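Local coordinates for protein NRPS (Penicillium fellutanum, PDB 6NKI) that belongs to a nonribosomal peptide synthetase and holds a Rossmann-type domain of the male sterility protein family that binds NADPH, at residues S267-F272 against V375-P380. Numbering follows the deposited sequence.
Sequences SDNWLF and VAPTDP
Trp270 and Val375 pair through their backbones as a single antiparallel, hydrogen-bonded bridge, with CA atoms 4.9 Å apart. Trp270 N donates a hydrogen bond to Val375 O, and Val375 N returns a bond to Trp270 O. The first bond is nearly straight, with an N-H...O angle of 171°; the second is more bent, at 134°, and its geometry is doubtful.

Around the bridge, side chains pack mainly against backbone. The side chain of Asn269 lies over one face of the Val375-Ala376 peptide. Its CB rests 3.2 Å from Val375 O, and its OD1 reaches Ala376 CA at 3.1 Å. CG sits beside the backbone N of Asn269, anti to the carbonyl carbon (chi1 -76°), which brings the amide over that peptide. The amide ND2 bonds to Glu266 OE1, which helps to fix the rotation of the group. Pro377 follows, and its ring packs by CD at 3.8 Å from Asp268 O.

Beyond the bridge, Val375 CG2 approaches the edge of the Phe272 ring, near its plane, 4.4 Å from CE2. Trp270 CD1 lies over the centre of one face of the same ring, 3.6 Å above its plane. The indole itself leads away from 375-380, toward Val383, Pro384 and Gln387.

After the bridge the chain bends away in a type I beta turn from Ala376 to Asp379, closed by Asp379 N to Ala376 O at 3.1 Å. Strand 270-275 runs between strands 233-235 and 316-318 in a small mixed sheet. The contact is an isolated beta bridge at the protein surface, joining the start of that strand to the loop between helices 363-369 and 389-410.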
# COMPACT_ATOMS: atom_id res chain seq x y z
N SER A 267 -18.71 -15.01 -6.29
CA SER A 267 -17.50 -14.44 -6.89
C SER A 267 -17.60 -12.93 -7.08
O SER A 267 -16.59 -12.22 -7.00
CB SER A 267 -17.20 -15.13 -8.21
OG SER A 267 -16.66 -16.41 -7.96
N ASP A 268 -18.81 -12.41 -7.30
CA ASP A 268 -18.97 -10.98 -7.50
C ASP A 268 -19.17 -10.22 -6.19
O ASP A 268 -19.26 -8.99 -6.21
CB ASP A 268 -20.13 -10.72 -8.47
CG ASP A 268 -20.02 -9.39 -9.20
OD1 ASP A 268 -19.08 -8.61 -8.91
OD2 ASP A 268 -20.85 -9.15 -10.11
N ASN A 269 -19.22 -10.91 -5.05
CA ASN A 269 -19.31 -10.21 -3.78
C ASN A 269 -17.98 -9.58 -3.40
O ASN A 269 -16.91 -9.94 -3.92
CB ASN A 269 -19.73 -11.12 -2.61
CG ASN A 269 -21.20 -11.45 -2.61
OD1 ASN A 269 -22.03 -10.75 -3.20
ND2 ASN A 269 -21.56 -12.46 -1.84
N TRP A 270 -18.04 -8.67 -2.44
CA TRP A 270 -16.89 -7.91 -1.98
C TRP A 270 -16.45 -8.38 -0.59
O TRP A 270 -17.29 -8.60 0.29
CB TRP A 270 -17.21 -6.41 -1.93
CG TRP A 270 -16.02 -5.66 -1.55
CD1 TRP A 270 -15.65 -5.32 -0.29
CD2 TRP A 270 -15.02 -5.17 -2.42
NE1 TRP A 270 -14.46 -4.64 -0.32
CE2 TRP A 270 -14.06 -4.53 -1.62
CE3 TRP A 270 -14.84 -5.19 -3.81
CZ2 TRP A 270 -12.94 -3.92 -2.16
CZ3 TRP A 270 -13.72 -4.59 -4.34
CH2 TRP A 270 -12.78 -3.96 -3.51
N LEU A 271 -15.14 -8.50 -0.42
CA LEU A 271 -14.50 -8.96 0.82
C LEU A 271 -13.64 -7.83 1.39
O LEU A 271 -12.70 -7.37 0.73
CB LEU A 271 -13.63 -10.19 0.54
CG LEU A 271 -12.94 -10.90 1.71
CD1 LEU A 271 -13.97 -11.68 2.52
CD2 LEU A 271 -11.77 -11.79 1.28
N PHE A 272 -13.92 -7.43 2.63
CA PHE A 272 -13.17 -6.35 3.28
C PHE A 272 -11.93 -6.92 3.95
O PHE A 272 -12.01 -7.44 5.07
CB PHE A 272 -14.03 -5.59 4.28
CG PHE A 272 -15.14 -4.78 3.66
CD1 PHE A 272 -14.86 -3.57 3.02
CD2 PHE A 272 -16.46 -5.20 3.75
CE1 PHE A 272 -15.86 -2.82 2.46
CE2 PHE A 272 -17.48 -4.44 3.19
CZ PHE A 272 -17.17 -3.25 2.53
N VAL A 375 -19.35 -9.76 1.06
CA VAL A 375 -20.56 -8.95 1.11
C VAL A 375 -21.01 -8.59 -0.30
O VAL A 375 -20.18 -8.34 -1.18
CB VAL A 375 -20.31 -7.67 1.95
CG1 VAL A 375 -21.44 -6.67 1.83
CG2 VAL A 375 -20.08 -8.01 3.42
N ALA A 376 -22.32 -8.57 -0.50
CA ALA A 376 -22.87 -8.12 -1.78
C ALA A 376 -22.45 -6.67 -2.06
O ALA A 376 -22.42 -5.85 -1.14
CB ALA A 376 -24.39 -8.22 -1.78
N PRO A 377 -22.13 -6.33 -3.31
CA PRO A 377 -21.74 -4.94 -3.61
C PRO A 377 -22.92 -3.98 -3.59
O PRO A 377 -22.70 -2.77 -3.70
CB PRO A 377 -21.14 -5.05 -5.01
CG PRO A 377 -21.90 -6.18 -5.64
CD PRO A 377 -22.17 -7.17 -4.52
N THR A 378 -24.15 -4.48 -3.45
CA THR A 378 -25.34 -3.65 -3.30
C THR A 378 -25.76 -3.50 -1.85
O THR A 378 -26.81 -2.92 -1.57
CB THR A 378 -26.50 -4.24 -4.10
OG1 THR A 378 -26.85 -5.53 -3.57
CG2 THR A 378 -26.11 -4.39 -5.57
N ASP A 379 -24.97 -4.02 -0.92
CA ASP A 379 -25.26 -4.04 0.50
C ASP A 379 -24.91 -2.69 1.12
O ASP A 379 -24.11 -1.94 0.57
CB ASP A 379 -24.46 -5.18 1.14
CG ASP A 379 -24.99 -5.62 2.48
OD1 ASP A 379 -26.02 -6.34 2.51
OD2 ASP A 379 -24.39 -5.25 3.51
N PRO A 380 -25.53 -2.33 2.25
CA PRO A 380 -25.30 -0.99 2.83
C PRO A 380 -23.85 -0.65 3.15
O PRO A 380 -23.51 0.54 3.20
CB PRO A 380 -26.17 -1.00 4.09
CG PRO A 380 -27.27 -1.92 3.75
CD PRO A 380 -26.67 -3.00 2.90